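Local coordinates for protein glypican-1 (Homo sapiens, PDB 4YWT) that carries heparan sulfate chains at the cell surface and, through them, binds alpha-4(V) collagen and takes part in Schwann cell myelination, at residues 145-150 with 214-219; 108-113 with 301-306; 205-210 with 317-322. The protein carries 3 engineered substitutions. All blocks are in the same frame, centred on the assembly; numbering follows the deposited sequence.

Interaction 1 (145-150 with 214-219)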
loop_
_atom_site.group_PDB
_atom_site.type_symbol
_atom_site.label_atom_id
_atom_site.label_comp_id
_atom_site.label_asym_id
_atom_site.label_seq_id
_atom_site.Cartn_x
_atom_site.Cartn_y
_atom_site.Cartn_z
ATOM N N SER A 145 25.156 -10.514 8.445
ATOM C CA SER A 145 24.412 -11.459 7.617
ATOM C C SER A 145 23.150 -11.941 8.335
ATOM O O SER A 145 22.085 -12.067 7.723
ATOM C CB SER A 145 25.290 -12.652 7.234
ATOM O OG SER A 145 26.250 -12.284 6.258
ATOM N N GLU A 146 23.277 -12.197 9.634
ATOM C CA GLU A 146 22.147 -12.622 10.456
ATOM C C GLU A 146 21.080 -11.536 10.539
ATOM O O GLU A 146 19.886 -11.821 10.425
ATOM C CB GLU A 146 22.617 -13.006 11.862
ATOM C CG GLU A 146 23.249 -14.387 11.956
ATOM C CD GLU A 146 22.219 -15.485 12.146
ATOM O OE1 GLU A 146 21.646 -15.582 13.251
ATOM O OE2 GLU A 146 21.977 -16.250 11.190
ATOM N N LEU A 147 21.514 -10.295 10.746
ATOM C CA LEU A 147 20.606 -9.152 10.754
ATOM C C LEU A 147 19.873 -9.037 9.423
ATOM O O LEU A 147 18.682 -8.725 9.375
ATOM C CB LEU A 147 21.368 -7.857 11.040
ATOM C CG LEU A 147 21.802 -7.567 12.477
ATOM C CD1 LEU A 147 22.627 -6.293 12.525
ATOM C CD2 LEU A 147 20.587 -7.438 13.372
ATOM N N ARG A 148 20.605 -9.297 8.346
ATOM C CA ARG A 148 20.073 -9.207 6.993
ATOM C C ARG A 148 18.984 -10.257 6.767
ATOM O O ARG A 148 17.881 -9.939 6.302
ATOM C CB ARG A 148 21.213 -9.368 5.984
ATOM C CG ARG A 148 20.918 -8.865 4.588
ATOM C CD ARG A 148 22.214 -8.677 3.813
ATOM N NE ARG A 148 22.991 -7.549 4.323
ATOM C CZ ARG A 148 24.290 -7.596 4.604
ATOM N NH1 ARG A 148 24.969 -8.723 4.432
ATOM N NH2 ARG A 148 24.911 -6.517 5.062
ATOM N N LEU A 149 19.297 -11.504 7.109
ATOM C CA LEU A 149 18.323 -12.591 7.047
ATOM C C LEU A 149 17.094 -12.283 7.894
ATOM O O LEU A 149 15.965 -12.573 7.500
ATOM C CB LEU A 149 18.951 -13.904 7.513
ATOM C CG LEU A 149 19.697 -14.732 6.468
ATOM C CD1 LEU A 149 20.505 -15.828 7.140
ATOM C CD2 LEU A 149 18.716 -15.322 5.469
ATOM N N TYR A 150 17.331 -11.693 9.060
ATOM C CA TYR A 150 16.258 -11.316 9.971
ATOM C C TYR A 150 15.347 -10.261 9.357
ATOM O O TYR A 150 14.132 -10.301 9.540
ATOM C CB TYR A 150 16.839 -10.803 11.289
ATOM C CG TYR A 150 15.798 -10.497 12.340
ATOM C CD1 TYR A 150 15.044 -11.511 12.912
ATOM C CD2 TYR A 150 15.574 -9.195 12.764
ATOM C CE1 TYR A 150 14.094 -11.236 13.874
ATOM C CE2 TYR A 150 14.625 -8.911 13.728
ATOM C CZ TYR A 150 13.889 -9.938 14.280
ATOM O OH TYR A 150 12.941 -9.669 15.239
ATOM N N ARG A 214 13.248 -3.813 18.199
ATOM C CA ARG A 214 12.144 -2.943 17.799
ATOM C C ARG A 214 12.222 -2.540 16.318
ATOM O O ARG A 214 11.304 -2.806 15.522
ATOM C CB ARG A 214 12.121 -1.694 18.684
ATOM C CG ARG A 214 11.309 -0.541 18.122
ATOM C CD ARG A 214 11.337 0.668 19.048
ATOM N NE ARG A 214 12.689 1.007 19.488
ATOM C CZ ARG A 214 13.610 1.583 18.719
ATOM N NH1 ARG A 214 14.809 1.853 19.216
ATOM N NH2 ARG A 214 13.340 1.881 17.455
ATOM N N ALA A 215 13.340 -1.916 15.958
ATOM C CA ALA A 215 13.493 -1.267 14.661
ATOM C C ALA A 215 13.456 -2.226 13.474
ATOM O O ALA A 215 12.882 -1.898 12.435
ATOM C CB ALA A 215 14.787 -0.470 14.638
ATOM N N PHE A 216 14.067 -3.401 13.608
ATOM C CA PHE A 216 14.152 -4.303 12.462
ATOM C C PHE A 216 12.809 -4.967 12.144
ATOM O O PHE A 216 12.434 -5.093 10.971
ATOM C CB PHE A 216 15.240 -5.356 12.686
ATOM C CG PHE A 216 16.617 -4.881 12.311
ATOM C CD1 PHE A 216 17.045 -4.933 10.994
ATOM C CD2 PHE A 216 17.475 -4.364 13.269
ATOM C CE1 PHE A 216 18.307 -4.490 10.640
ATOM C CE2 PHE A 216 18.738 -3.920 12.922
ATOM C CZ PHE A 216 19.155 -3.982 11.605
ATOM N N VAL A 217 12.074 -5.370 13.177
ATOM C CA VAL A 217 10.750 -5.937 12.952
ATOM C C VAL A 217 9.795 -4.829 12.508
ATOM O O VAL A 217 8.879 -5.075 11.718
ATOM C CB VAL A 217 10.194 -6.668 14.205
ATOM C CG1 VAL A 217 9.868 -5.691 15.323
ATOM C CG2 VAL A 217 8.963 -7.486 13.840
ATOM N N ALA A 218 10.024 -3.606 12.992
ATOM C CA ALA A 218 9.243 -2.465 12.519
ATOM C C ALA A 218 9.413 -2.286 11.010
ATOM O O ALA A 218 8.432 -2.261 10.255
ATOM C CB ALA A 218 9.649 -1.200 13.254
ATOM N N ALA A 219 10.667 -2.180 10.581
ATOM C CA ALA A 219 11.008 -2.008 9.171
ATOM C C ALA A 219 10.441 -3.130 8.305
ATOM O O ALA A 219 9.787 -2.879 7.275
ATOM C CB ALA A 219 12.518 -1.936 9.009
#

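Interaction 2 (108-113 with 301-306). With NAG (2-acetamido-2-deoxy-beta-D-glucopyranose), chain E.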
loop_
_atom_site.group_PDB
_atom_site.type_symbol
_atom_site.label_atom_id
_atom_site.label_comp_id
_atom_site.label_asym_id
_atom_site.label_seq_id
_atom_site.Cartn_x
_atom_site.Cartn_y
_atom_site.Cartn_z
ATOM N N ASP A 108 15.056 -0.792 -0.373
ATOM C CA ASP A 108 16.392 -0.398 -0.798
ATOM C C ASP A 108 17.103 0.446 0.249
ATOM O O ASP A 108 18.307 0.298 0.444
ATOM C CB ASP A 108 16.333 0.372 -2.121
ATOM C CG ASP A 108 16.153 -0.539 -3.321
ATOM O OD1 ASP A 108 15.810 -1.724 -3.126
ATOM O OD2 ASP A 108 16.353 -0.066 -4.460
ATOM N N HIS A 109 16.370 1.327 0.926
ATOM C CA HIS A 109 17.014 2.208 1.896
ATOM C C HIS A 109 17.373 1.488 3.193
ATOM O O HIS A 109 18.393 1.795 3.803
ATOM C CB HIS A 109 16.143 3.418 2.217
ATOM C CG HIS A 109 16.788 4.371 3.174
ATOM N ND1 HIS A 109 17.982 5.003 2.898
ATOM C CD2 HIS A 109 16.422 4.785 4.410
ATOM C CE1 HIS A 109 18.319 5.770 3.919
ATOM N NE2 HIS A 109 17.388 5.658 4.849
ATOM N N PHE A 110 16.538 0.550 3.625
ATOM C CA PHE A 110 16.864 -0.242 4.809
ATOM C C PHE A 110 18.105 -1.088 4.529
ATOM O O PHE A 110 19.082 -1.096 5.315
ATOM C CB PHE A 110 15.679 -1.122 5.215
ATOM C CG PHE A 110 14.567 -0.367 5.889
ATOM C CD1 PHE A 110 14.848 0.606 6.835
ATOM C CD2 PHE A 110 13.244 -0.617 5.566
ATOM C CE1 PHE A 110 13.829 1.305 7.457
ATOM C CE2 PHE A 110 12.220 0.083 6.179
ATOM C CZ PHE A 110 12.513 1.045 7.126
ATOM N N GLN A 111 18.070 -1.779 3.390
ATOM C CA GLN A 111 19.210 -2.590 2.978
ATOM C C GLN A 111 20.483 -1.744 2.856
ATOM O O GLN A 111 21.563 -2.177 3.266
ATOM C CB GLN A 111 18.906 -3.304 1.661
ATOM C CG GLN A 111 17.941 -4.470 1.819
ATOM C CD GLN A 111 17.670 -5.190 0.514
ATOM O OE1 GLN A 111 16.519 -5.366 0.116
ATOM N NE2 GLN A 111 18.733 -5.612 -0.161
ATOM N N HIS A 112 20.349 -0.533 2.316
ATOM C CA HIS A 112 21.498 0.351 2.176
ATOM C C HIS A 112 22.013 0.834 3.523
ATOM O O HIS A 112 23.209 0.979 3.702
ATOM C CB HIS A 112 21.174 1.566 1.309
ATOM C CG HIS A 112 22.210 2.644 1.391
ATOM N ND1 HIS A 112 22.054 3.767 2.175
ATOM C CD2 HIS A 112 23.429 2.754 0.813
ATOM C CE1 HIS A 112 23.126 4.531 2.062
ATOM N NE2 HIS A 112 23.976 3.939 1.244
ATOM N N LEU A 113 21.110 1.090 4.462
ATOM C CA LEU A 113 21.524 1.522 5.790
ATOM C C LEU A 113 22.349 0.426 6.442
ATOM O O LEU A 113 23.442 0.685 6.965
ATOM C CB LEU A 113 20.316 1.874 6.660
ATOM C CG LEU A 113 19.686 3.249 6.422
ATOM C CD1 LEU A 113 18.427 3.412 7.260
ATOM C CD2 LEU A 113 20.683 4.362 6.723
ATOM N N ASP A 301 6.842 4.941 13.636
ATOM C CA ASP A 301 7.360 5.571 14.846
ATOM C C ASP A 301 8.432 4.702 15.496
ATOM O O ASP A 301 9.365 5.210 16.123
ATOM C CB ASP A 301 6.228 5.836 15.844
ATOM C CG ASP A 301 5.300 6.947 15.392
ATOM O OD1 ASP A 301 5.734 7.802 14.592
ATOM O OD2 ASP A 301 4.135 6.966 15.840
ATOM N N LYS A 302 8.294 3.390 15.328
ATOM C CA LYS A 302 9.183 2.426 15.967
ATOM C C LYS A 302 10.537 2.322 15.275
ATOM O O LYS A 302 11.412 1.587 15.732
ATOM C CB LYS A 302 8.520 1.046 16.015
ATOM C CG LYS A 302 7.269 0.998 16.868
ATOM C CD LYS A 302 7.522 1.610 18.236
ATOM C CE LYS A 302 6.405 1.276 19.212
ATOM N NZ LYS A 302 6.708 1.776 20.582
ATOM N N PHE A 303 10.711 3.056 14.180
ATOM C CA PHE A 303 11.988 3.063 13.472
ATOM C C PHE A 303 13.066 3.716 14.333
ATOM O O PHE A 303 14.256 3.438 14.177
ATOM C CB PHE A 303 11.869 3.788 12.126
ATOM C CG PHE A 303 11.005 3.073 11.117
ATOM C CD1 PHE A 303 10.489 1.812 11.382
ATOM C CD2 PHE A 303 10.716 3.665 9.898
ATOM C CE1 PHE A 303 9.697 1.161 10.454
ATOM C CE2 PHE A 303 9.925 3.016 8.964
ATOM C CZ PHE A 303 9.415 1.764 9.243
ATOM N N TRP A 304 12.639 4.585 15.245
ATOM C CA TRP A 304 13.550 5.240 16.175
ATOM C C TRP A 304 13.168 4.964 17.623
ATOM O O TRP A 304 12.078 4.465 17.906
ATOM C CB TRP A 304 13.573 6.750 15.950
ATOM C CG TRP A 304 13.899 7.170 14.560
ATOM C CD1 TRP A 304 15.137 7.440 14.052
ATOM C CD2 TRP A 304 12.970 7.389 13.494
ATOM N NE1 TRP A 304 15.036 7.809 12.732
ATOM C CE2 TRP A 304 13.715 7.786 12.365
ATOM C CE3 TRP A 304 11.581 7.286 13.383
ATOM C CZ2 TRP A 304 13.117 8.080 11.143
ATOM C CZ3 TRP A 304 10.987 7.578 12.168
ATOM C CH2 TRP A 304 11.755 7.968 11.064
ATOM N N GLY A 305 14.076 5.297 18.533
ATOM C CA GLY A 305 13.789 5.260 19.953
ATOM C C GLY A 305 13.290 6.616 20.416
ATOM O O GLY A 305 13.085 7.518 19.604
ATOM N N THR A 306 13.084 6.758 21.721
ATOM C CA THR A 306 12.580 8.005 22.288
ATOM C C THR A 306 13.687 8.921 22.817
ATOM O O THR A 306 13.410 10.016 23.307
ATOM C CB THR A 306 11.584 7.728 23.429
ATOM O OG1 THR A 306 12.212 6.909 24.424
ATOM C CG2 THR A 306 10.350 7.012 22.898
HETATM C C1 NAG E . 23.379 -5.167 0.468
HETATM C C2 NAG E . 22.843 -4.920 -0.953
HETATM C C3 NAG E . 22.391 -6.233 -1.598
HETATM C C4 NAG E . 23.487 -7.285 -1.512
HETATM C C5 NAG E . 23.909 -7.458 -0.060
HETATM C C6 NAG E . 25.038 -8.447 0.117
HETATM C C7 NAG E . 21.846 -2.720 -1.413
HETATM C C8 NAG E . 23.179 -2.332 -1.978
HETATM N N2 NAG E . 21.748 -3.966 -0.936
HETATM O O3 NAG E . 22.058 -5.994 -2.961
HETATM O O4 NAG E . 23.016 -8.527 -2.021
HETATM O O5 NAG E . 24.378 -6.199 0.441
HETATM O O6 NAG E . 25.991 -8.341 -0.931
HETATM O O7 NAG E . 20.899 -1.940 -1.386
#

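Interaction 3 (205-210 with 317-322)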
loop_
_atom_site.group_PDB
_atom_site.type_symbol
_atom_site.label_atom_id
_atom_site.label_comp_id
_atom_site.label_asym_id
_atom_site.label_seq_id
_atom_site.Cartn_x
_atom_site.Cartn_y
_atom_site.Cartn_z
ATOM N N PRO A 205 25.457 -3.981 24.624
ATOM C CA PRO A 205 24.695 -5.155 24.173
ATOM C C PRO A 205 23.187 -5.043 24.412
ATOM O O PRO A 205 22.400 -5.491 23.576
ATOM C CB PRO A 205 25.284 -6.294 25.009
ATOM C CG PRO A 205 26.666 -5.853 25.311
ATOM C CD PRO A 205 26.571 -4.370 25.510
ATOM N N ARG A 206 22.797 -4.452 25.537
ATOM C CA ARG A 206 21.384 -4.294 25.865
ATOM C C ARG A 206 20.712 -3.272 24.949
ATOM O O ARG A 206 19.648 -3.538 24.378
ATOM C CB ARG A 206 21.219 -3.883 27.330
ATOM C CG ARG A 206 19.784 -3.583 27.728
ATOM C CD ARG A 206 19.677 -3.257 29.208
ATOM N NE ARG A 206 18.341 -2.791 29.565
ATOM C CZ ARG A 206 18.083 -1.600 30.097
ATOM N NH1 ARG A 206 19.075 -0.752 30.339
ATOM N NH2 ARG A 206 16.837 -1.256 30.388
ATOM N N GLU A 207 21.339 -2.106 24.818
ATOM C CA GLU A 207 20.862 -1.060 23.920
ATOM C C GLU A 207 20.665 -1.610 22.513
ATOM O O GLU A 207 19.606 -1.425 21.900
ATOM C CB GLU A 207 21.841 0.117 23.894
ATOM C CG GLU A 207 21.808 0.988 25.138
ATOM C CD GLU A 207 20.517 1.771 25.268
ATOM O OE1 GLU A 207 20.140 2.116 26.408
ATOM O OE2 GLU A 207 19.881 2.048 24.228
ATOM N N LEU A 208 21.688 -2.300 22.016
ATOM C CA LEU A 208 21.625 -2.926 20.703
ATOM C C LEU A 208 20.486 -3.934 20.632
ATOM O O LEU A 208 19.766 -3.986 19.638
ATOM C CB LEU A 208 22.949 -3.612 20.360
ATOM C CG LEU A 208 22.998 -4.242 18.967
ATOM C CD1 LEU A 208 22.727 -3.190 17.897
ATOM C CD2 LEU A 208 24.330 -4.932 18.723
ATOM N N ARG A 209 20.323 -4.728 21.689
ATOM C CA ARG A 209 19.256 -5.724 21.730
ATOM C C ARG A 209 17.891 -5.072 21.542
ATOM O O ARG A 209 17.169 -5.383 20.591
ATOM C CB ARG A 209 19.276 -6.502 23.048
ATOM C CG ARG A 209 18.304 -7.676 23.070
ATOM C CD ARG A 209 18.264 -8.381 24.423
ATOM N NE ARG A 209 17.401 -7.699 25.384
ATOM C CZ ARG A 209 17.839 -7.035 26.449
ATOM N NH1 ARG A 209 19.138 -6.964 26.701
ATOM N NH2 ARG A 209 16.976 -6.446 27.266
ATOM N N LEU A 210 17.554 -4.159 22.449
ATOM C CA LEU A 210 16.265 -3.478 22.419
ATOM C C LEU A 210 16.032 -2.763 21.089
ATOM O O LEU A 210 15.035 -3.018 20.391
ATOM C CB LEU A 210 16.171 -2.477 23.573
ATOM C CG LEU A 210 16.131 -3.066 24.985
ATOM C CD1 LEU A 210 16.359 -1.981 26.025
ATOM C CD2 LEU A 210 14.810 -3.778 25.230
ATOM N N HIS A 317 27.093 -0.489 14.041
ATOM C CA HIS A 317 28.538 -0.423 14.217
ATOM C C HIS A 317 28.942 0.512 15.352
ATOM O O HIS A 317 29.970 0.305 15.992
ATOM C CB HIS A 317 29.211 0.020 12.916
ATOM C CG HIS A 317 28.762 1.361 12.424
ATOM N ND1 HIS A 317 27.609 1.537 11.689
ATOM C CD2 HIS A 317 29.314 2.589 12.558
ATOM C CE1 HIS A 317 27.470 2.817 11.394
ATOM N NE2 HIS A 317 28.491 3.477 11.908
ATOM N N THR A 318 28.134 1.539 15.599
ATOM C CA THR A 318 28.416 2.482 16.674
ATOM C C THR A 318 28.300 1.796 18.033
ATOM O O THR A 318 29.155 1.971 18.908
ATOM C CB THR A 318 27.465 3.693 16.630
ATOM O OG1 THR A 318 26.138 3.279 16.977
ATOM C CG2 THR A 318 27.456 4.311 15.241
ATOM N N TRP A 319 27.242 1.008 18.200
ATOM C CA TRP A 319 27.032 0.268 19.438
ATOM C C TRP A 319 28.070 -0.833 19.600
ATOM O O TRP A 319 28.546 -1.083 20.710
ATOM C CB TRP A 319 25.622 -0.322 19.488
ATOM C CG TRP A 319 24.551 0.717 19.548
ATOM C CD1 TRP A 319 23.685 1.059 18.553
ATOM C CD2 TRP A 319 24.245 1.568 20.659
ATOM N NE1 TRP A 319 22.849 2.063 18.979
ATOM C CE2 TRP A 319 23.173 2.394 20.268
ATOM C CE3 TRP A 319 24.770 1.708 21.948
ATOM C CZ2 TRP A 319 22.614 3.347 21.119
ATOM C CZ3 TRP A 319 24.215 2.654 22.792
ATOM C CH2 TRP A 319 23.148 3.461 22.374
ATOM N N LEU A 320 28.420 -1.491 18.497
ATOM C CA LEU A 320 29.492 -2.484 18.544
ATOM C C LEU A 320 30.799 -1.851 19.032
ATOM O O LEU A 320 31.460 -2.366 19.944
ATOM C CB LEU A 320 29.694 -3.130 17.171
ATOM C CG LEU A 320 28.538 -3.973 16.628
ATOM C CD1 LEU A 320 28.905 -4.584 15.284
ATOM C CD2 LEU A 320 28.143 -5.055 17.623
ATOM N N ALA A 321 31.151 -0.719 18.429
ATOM C CA ALA A 321 32.357 0.017 18.786
ATOM C C ALA A 321 32.336 0.453 20.248
ATOM O O ALA A 321 33.361 0.398 20.936
ATOM C CB ALA A 321 32.525 1.228 17.877
ATOM N N GLU A 322 31.169 0.885 20.720
ATOM C CA GLU A 322 31.032 1.295 22.114
ATOM C C GLU A 322 31.242 0.103 23.050
ATOM O O GLU A 322 31.877 0.229 24.105
ATOM C CB GLU A 322 29.664 1.935 22.355
ATOM C CG GLU A 322 29.471 2.469 23.767
ATOM C CD GLU A 322 28.357 3.494 23.856
ATOM O OE1 GLU A 322 28.307 4.395 22.991
ATOM O OE2 GLU A 322 27.534 3.402 24.791
#

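Interaction 1 (145-150 with 214-219)
Phe216 is approached by two residues of segment 145-150, each at a different part of its side chain. Leu147 brings one methyl, CD2, over a face of the phenyl ring, 4.0 Å from Phe216 CE2, and the two side chains meet at about a right angle. Measured from the ring centroid, Leu147 CD2 stands 22° off the normal and is displaced toward the rim, so the contact is a CH-pi interaction made near the outer carbons. Tyr150 touches the stem of Phe216 instead: Tyr150 CE2 lies 3.8 Å from Phe216 CB, and this methylene sits at the edge of the phenol ring, close to its plane. Farther out, Tyr150 OH passes 4.2 Å from Val217 CB, a van der Waals neighbour with no hydrogen bond between the segments.

The setting is the elongated, all-helical glypican fold, in which helix 137-152 and helix 204-236 pack side by side through apolar side chains. Their segment axes approach to 10.8 Å at an angle of 40°, a separation bridged by large residues; even the nearest CA atoms, those of Tyr150 and Phe216, are 7.7 Å apart. Tyr150 spans this gap because its CG is anti to the backbone N (chi1 -175°), which carries the ring across to the other helix.

A second shell fixes the participants. Leu114 of helix 70-129 touches both Leu147 and Phe216, while Leu158 of helix 158-177 packs on Leu147 and Tyr150, bringing two further helices to the same apolar layer. Arg220, one turn beyond Phe216, makes a cation-pi contact with the Tyr150 ring and also donates through NH2 to Tyr150 O, gripping the residue at side chain and backbone alike.

Interaction 2 (108-113 with 301-306)
A T-shaped aromatic pair in the buried interior of the glypican helical bundle joins the long helix 70-129 to the loop between helices 286-299 and 316-328. Phe110 supplies the edge and Phe303 the face. The centroids are 5.4 Å apart and the planes stand at 88°, nearly perpendicular. Phe110 CZ leads, lying 3.7 Å from Phe303 CE2 and 3.8 Å from Phe303 CZ, so the edge arrives over the rim of the receiving ring. This places the slightly positive hydrogen-bearing edge of one ring against the electron-rich face of the other. Both side chains have CG anti to their own carbonyl carbon (chi1 -75° for Phe110), and both CB atoms point into the contact, which lets the rings bridge backbones whose nearest CA atoms, of these same residues, are 10.5 Å apart. Phe303 CB in turn packs over a face of the neighbouring Trp304 ring. The N-acetylglucosamine of the glycan on Asn115 lies near Asp108, Gln111 and His112 of the same helix. Helix 204-236 flanks the pair, with Ala219 and Val223 touching Phe110 and Ala218 touching Phe303, while His109 and Trp304 both reach helix 373-387.

Interaction 3 (205-210 with 317-322)
Segments 205-210 and 317-322 run antiparallel, their axes 9.5 Å apart at closest approach with a crossing angle of -161°, and the nearest CA atoms, those of Leu208 and Trp319, are 6.4 Å apart. This is an antiparallel helix-helix packing within the all-helical glypican fold, pairing the first turns of helix 204-236 with helix 316-328.

Trp319 carries much of it. The methylene chain of Glu207 lies over one face of its indole: Glu207 CB stands 3.9 Å from the centroid of the six-membered ring and 19° off the normal, a CH-pi contact, while Glu207 CG follows at 3.8 Å from Trp319 CZ3. That CG, anti to the carbonyl carbon, lies over the indole beside CB; the chain bends at the next bond, and the carboxylate plane ends 19° from that of the ring. Glu207 thus has two roles: its methylenes pack on the indole, and its OE2 forms a salt bridge with Arg211 NE, one turn farther along its own helix.

Leu320, whose CB points away from the partner helix, belongs also to a wider apolar cluster with Phe140 and Leu143 of helix 137-152, Leu121 of helix 70-129, and Phe165 and Trp166 of helix 158-177. Its branch nonetheless returns toward the opposing helix, where Leu320 CD2 meets Leu208 CD2 at 4.0 Å.

How the interactions relate
Helix 204-236 threads the set together: it supplies 205-210 to interaction 3 and, after a gap of three residues, 214-219 to interaction 1, whose centres are 14 Å apart. Interaction 2 uses other elements but lies 10 Å from interaction 1, centre to centre, and touches it directly, with Arg214 NH2 2.6 Å from Lys302 O, a probable hydrogen bond. Interactions 2 and 3 are 15 Å apart between centres and do not touch. Along the chain the order is 108-113, 145-150, 205-210, 214-219, 301-306, 317-322. Partners distant in sequence are thus gathered together: interactions 1 and 2 share one stretch of the elongated bundle and interaction 3 lies farther along it, all on the same side of the chain's centre.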